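Local coordinates for methionine-binding lipoprotein MetQ (Bacillus subtilis subsp. subtilis, PDB 4GOT) that binds methionine and probably passes it to the membrane permease of an ABC importer, and also takes part in methionine sulfoxide transport, at residues P64-E67 and Q68-E72; K135-T138 and V139-T142. All coordinates share one frame; numbering follows the deposited sequence.

Contact 1: residues P64-E67 and Q68-E72. With MSE (selenomethionine), chain B.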
loop_
_atom_site.group_PDB
_atom_site.type_symbol
_atom_site.label_atom_id
_atom_site.label_comp_id
_atom_site.label_asym_id
_atom_site.label_seq_id
_atom_site.Cartn_x
_atom_site.Cartn_y
_atom_site.Cartn_z
ATOM N N PRO A 64 -7.619 -0.958 -5.782
ATOM C CA PRO A 64 -7.207 -0.298 -7.039
ATOM C C PRO A 64 -5.940 -0.943 -7.641
ATOM O O PRO A 64 -5.856 -1.134 -8.861
ATOM C CB PRO A 64 -7.008 1.150 -6.594
ATOM C CG PRO A 64 -8.095 1.344 -5.538
ATOM C CD PRO A 64 -7.950 0.047 -4.742
ATOM N N TYR A 65 -4.993 -1.336 -6.797
ATOM C CA TYR A 65 -3.796 -1.962 -7.324
ATOM C C TYR A 65 -4.162 -3.312 -7.987
ATOM O O TYR A 65 -3.693 -3.626 -9.076
ATOM C CB TYR A 65 -2.748 -2.158 -6.244
ATOM C CG TYR A 65 -1.416 -2.612 -6.831
ATOM C CD1 TYR A 65 -1.139 -3.939 -6.993
ATOM C CD2 TYR A 65 -0.442 -1.684 -7.223
ATOM C CE1 TYR A 65 0.050 -4.366 -7.560
ATOM C CE2 TYR A 65 0.765 -2.105 -7.790
ATOM C CZ TYR A 65 1.000 -3.457 -7.956
ATOM O OH TYR A 65 2.206 -3.920 -8.465
ATOM N N LEU A 66 -4.964 -4.116 -7.283
ATOM C CA LEU A 66 -5.417 -5.430 -7.768
ATOM C C LEU A 66 -6.161 -5.301 -9.105
ATOM O O LEU A 66 -5.876 -6.036 -10.051
ATOM C CB LEU A 66 -6.307 -6.144 -6.715
ATOM C CG LEU A 66 -6.843 -7.528 -7.191
ATOM C CD1 LEU A 66 -5.701 -8.530 -7.508
ATOM C CD2 LEU A 66 -7.826 -8.087 -6.164
ATOM N N GLU A 67 -7.079 -4.322 -9.183
ATOM C CA GLU A 67 -7.825 -4.069 -10.426
ATOM C C GLU A 67 -6.960 -3.732 -11.622
ATOM O O GLU A 67 -7.122 -4.329 -12.713
ATOM C CB GLU A 67 -8.864 -2.972 -10.207
ATOM C CG GLU A 67 -10.002 -3.505 -9.391
ATOM C CD GLU A 67 -11.075 -2.480 -9.183
ATOM O OE1 GLU A 67 -10.933 -1.353 -9.715
ATOM O OE2 GLU A 67 -12.037 -2.827 -8.481
ATOM N N GLN A 68 -6.039 -2.791 -11.422
ATOM C CA GLN A 68 -5.031 -2.485 -12.444
ATOM C C GLN A 68 -4.237 -3.713 -12.883
ATOM O O GLN A 68 -3.955 -3.890 -14.078
ATOM C CB GLN A 68 -4.022 -1.419 -11.931
ATOM C CG GLN A 68 -2.936 -1.034 -12.954
ATOM C CD GLN A 68 -3.485 -0.331 -14.204
ATOM O OE1 GLN A 68 -4.538 0.292 -14.172
ATOM N NE2 GLN A 68 -2.747 -0.423 -15.304
ATOM N N GLU A 69 -3.801 -4.515 -11.918
ATOM C CA GLU A 69 -2.996 -5.724 -12.241
ATOM C C GLU A 69 -3.756 -6.698 -13.118
ATOM O O GLU A 69 -3.199 -7.287 -14.069
ATOM C CB GLU A 69 -2.561 -6.406 -10.982
ATOM C CG GLU A 69 -1.512 -5.587 -10.238
ATOM C CD GLU A 69 -0.096 -5.983 -10.633
ATOM O OE1 GLU A 69 0.287 -7.119 -10.249
ATOM O OE2 GLU A 69 0.600 -5.149 -11.288
HETATM N N MSE A 70 -5.052 -6.828 -12.855
HETATM C CA MSE A 70 -5.867 -7.744 -13.648
HETATM C C MSE A 70 -6.194 -7.168 -15.003
HETATM O O MSE A 70 -6.272 -7.918 -15.958
HETATM C CB MSE A 70 -7.115 -8.187 -12.899
HETATM C CG MSE A 70 -6.806 -9.193 -11.767
HETATM SE SE MSE A 70 -8.340 -9.429 -10.573
HETATM C CE MSE A 70 -9.432 -10.489 -11.829
ATOM N N LYS A 71 -6.365 -5.846 -15.092
ATOM C CA LYS A 71 -6.464 -5.151 -16.393
ATOM C C LYS A 71 -5.204 -5.404 -17.255
ATOM O O LYS A 71 -5.285 -5.675 -18.435
ATOM C CB LYS A 71 -6.663 -3.665 -16.149
ATOM C CG LYS A 71 -6.890 -2.796 -17.374
ATOM C CD LYS A 71 -6.967 -1.324 -16.947
ATOM C CE LYS A 71 -8.360 -0.875 -16.478
ATOM N NZ LYS A 71 -9.047 0.011 -17.479
ATOM N N GLU A 72 -4.038 -5.319 -16.655
ATOM C CA GLU A 72 -2.776 -5.545 -17.380
ATOM C C GLU A 72 -2.444 -7.017 -17.686
ATOM O O GLU A 72 -1.769 -7.307 -18.677
ATOM C CB GLU A 72 -1.625 -4.938 -16.575
ATOM C CG GLU A 72 -1.606 -3.413 -16.519
ATOM C CD GLU A 72 -0.546 -2.874 -15.548
ATOM O OE1 GLU A 72 0.159 -3.692 -14.924
ATOM O OE2 GLU A 72 -0.425 -1.635 -15.403
HETATM N N MSE B 300 1.100 -1.106 1.345
HETATM C CA MSE B 300 1.004 -0.125 0.224
HETATM C C MSE B 300 0.087 1.099 0.561
HETATM O O MSE B 300 -1.001 0.857 1.009
HETATM O OXT MSE B 300 0.358 2.311 0.366
HETATM C CB MSE B 300 0.427 -0.846 -1.005
HETATM C CG MSE B 300 0.532 -0.108 -2.302
HETATM SE SE MSE B 300 -0.425 -1.009 -3.783
HETATM C CE MSE B 300 0.982 -2.521 -4.147
#
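Y65 and E69 meet one turn apart on helix 63-72, the CG of E69 lying 3.3 Å from CE1 of the Y65 ring. The E69 chain bends at its second torsion (chi2 -92°), which brings the carboxylate back beside the ring, its plane 25° from that of the tyrosine. E69 is buried, but its OE1 accepts a hydrogen bond from ND2 of N47 on helix 44-51. The backbone polar groups serve one another: Q68 N is bonded to P64 O at 3.1 Å and nearly straight, and E69, M70 and K71 donate to the carbonyls of Y65, L66 and E67 in the same i to i-4 pattern, though less straight. P64 has no N-H to give, a small loss in the first turn, where amides lack a carbonyl one turn earlier. Farther along, Q68 NE2 reaches E72 OE2 at 2.6 Å, in the amide plane of Q68 but from above the carboxylate plane. L66 and M70, a selenomethionine here, run side by side, with CD1 of L66 4.1 Å from SE of M70. Over one face of the Y65 ring, 3.4 Å above its centre, sits the methyl CE of the bound selenomethionine, a CH-pi contact in the ligand pocket of this solute-binding protein.

Contact 2: residues K135-T138 and V139-T142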
loop_
_atom_site.group_PDB
_atom_site.type_symbol
_atom_site.label_atom_id
_atom_site.label_comp_id
_atom_site.label_asym_id
_atom_site.label_seq_id
_atom_site.Cartn_x
_atom_site.Cartn_y
_atom_site.Cartn_z
ATOM N N LYS A 135 -14.171 15.795 -14.032
ATOM C CA LYS A 135 -14.890 14.773 -14.805
ATOM C C LYS A 135 -14.193 13.432 -14.766
ATOM O O LYS A 135 -14.669 12.503 -15.371
ATOM C CB LYS A 135 -15.108 15.224 -16.267
ATOM C CG LYS A 135 -15.860 16.531 -16.389
ATOM C CD LYS A 135 -16.045 16.999 -17.825
ATOM C CE LYS A 135 -16.877 18.279 -17.848
ATOM N NZ LYS A 135 -17.241 18.756 -19.207
ATOM N N VAL A 136 -13.069 13.311 -14.051
ATOM C CA VAL A 136 -12.431 12.060 -13.893
ATOM C C VAL A 136 -12.427 11.674 -12.407
ATOM O O VAL A 136 -12.056 12.475 -11.563
ATOM C CB VAL A 136 -10.996 12.144 -14.482
ATOM C CG1 VAL A 136 -10.124 10.960 -14.071
ATOM C CG2 VAL A 136 -11.083 12.303 -16.006
ATOM N N GLU A 137 -12.846 10.451 -12.095
ATOM C CA GLU A 137 -12.655 9.899 -10.750
ATOM C C GLU A 137 -11.174 9.966 -10.326
ATOM O O GLU A 137 -10.237 9.561 -11.055
ATOM C CB GLU A 137 -13.158 8.440 -10.617
ATOM C CG GLU A 137 -14.603 8.142 -10.996
ATOM C CD GLU A 137 -15.642 8.650 -9.983
ATOM O OE1 GLU A 137 -15.230 9.163 -8.910
ATOM O OE2 GLU A 137 -16.878 8.518 -10.265
ATOM N N THR A 138 -10.983 10.458 -9.111
ATOM C CA THR A 138 -9.661 10.606 -8.514
ATOM C C THR A 138 -8.843 9.346 -8.610
ATOM O O THR A 138 -7.645 9.426 -8.896
ATOM C CB THR A 138 -9.757 10.912 -7.023
ATOM O OG1 THR A 138 -10.540 12.102 -6.847
ATOM C CG2 THR A 138 -8.386 11.112 -6.439
ATOM N N VAL A 139 -9.470 8.199 -8.319
ATOM C CA VAL A 139 -8.769 6.886 -8.349
ATOM C C VAL A 139 -8.247 6.547 -9.739
ATOM O O VAL A 139 -7.251 5.818 -9.872
ATOM C CB VAL A 139 -9.695 5.746 -7.823
ATOM C CG1 VAL A 139 -10.911 5.573 -8.740
ATOM C CG2 VAL A 139 -8.899 4.435 -7.645
ATOM N N ASP A 140 -8.930 7.078 -10.759
ATOM C CA ASP A 140 -8.534 6.954 -12.166
ATOM C C ASP A 140 -7.700 8.127 -12.724
ATOM O O ASP A 140 -7.376 8.108 -13.900
ATOM C CB ASP A 140 -9.754 6.813 -13.093
ATOM C CG ASP A 140 -10.766 5.760 -12.631
ATOM O OD1 ASP A 140 -10.377 4.721 -12.065
ATOM O OD2 ASP A 140 -11.981 5.984 -12.867
ATOM N N ALA A 141 -7.395 9.147 -11.925
ATOM C CA ALA A 141 -6.662 10.322 -12.414
ATOM C C ALA A 141 -5.212 10.009 -12.735
ATOM O O ALA A 141 -4.542 9.306 -11.970
ATOM C CB ALA A 141 -6.700 11.450 -11.383
ATOM N N THR A 142 -4.721 10.577 -13.830
ATOM C CA THR A 142 -3.270 10.586 -14.106
ATOM C C THR A 142 -2.746 12.020 -14.318
ATOM O O THR A 142 -3.509 13.037 -14.268
ATOM C CB THR A 142 -2.888 9.663 -15.323
ATOM O OG1 THR A 142 -3.433 10.173 -16.550
ATOM C CG2 THR A 142 -3.351 8.177 -15.086
HETATM O O HOH W 1 -12.837 8.293 -14.046
#
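D140 folds its side chain back beside E137, three residues earlier in the loop between strands 131-132 and 146-148. Its CB lies 3.5 Å from the carbonyl oxygen of E137. Next comes CG, near the same oxygen and near CB of E137; it stands anti to the carbonyl carbon of D140 (chi1 -49°), a setting that swings the carboxylate toward the start of the turn. At the tip, OD2 packs against CB of E137 and takes a hydrogen bond from a water at 2.7 Å. That water in turn accepts the backbone N-H of E137 at 2.9 Å, so the aspartate reaches the amide through a single bridging molecule. A short acid suits this place, having just enough length to meet the water without leaving the turn.

The main chain closes the same curve. D140 N lies 2.8 Å from E137 O, but the bond is weak, bent to 128° at the hydrogen. A141 N gives a straighter one to T138 O at 3.1 Å, although it approaches from above the carbonyl plane rather than along a lone pair. Such i to i+3 bonds belong to a short 3-10 turn. The small methyl of A141 fits close to the T138 carbonyl, while V136 covers the end of the turn with CG1, 3.9 Å from CA of A141. Branched at CB, V136 suits the extended backbone that leads into the turn.

E137 and D140 are both acids and run side by side, with their carboxylates nearly perpendicular and OE1 of E137 6.0 Å from OD2 of D140. Both are exposed, and solvent probably screens the like charges. The E137 amide, by donating to the water, should polarise it and strengthen its bond to OD2, which would be expected to favour a negatively charged D140.

Overall arrangement
From the N terminus, the chain first reaches contact 1, within helix 63-72 just after strand 57-62 of the six-stranded sheet; contact 1 closes no loop beyond the turns of that helix. About sixty residues later, past helix 117-126, contact 2 closes a tight turn between strands 131-132 and 146-148. The two follow in series, neither nesting nor crossing. In space their centres are about 15 Å apart, and they touch where CG of P64 meets CG2 of V139 at 3.8 Å. Y204 packs against both residues. The meeting joins the helix that supplies a pocket residue to a loop whose V139 side chain lies about 11 Å from the bound selenomethionine.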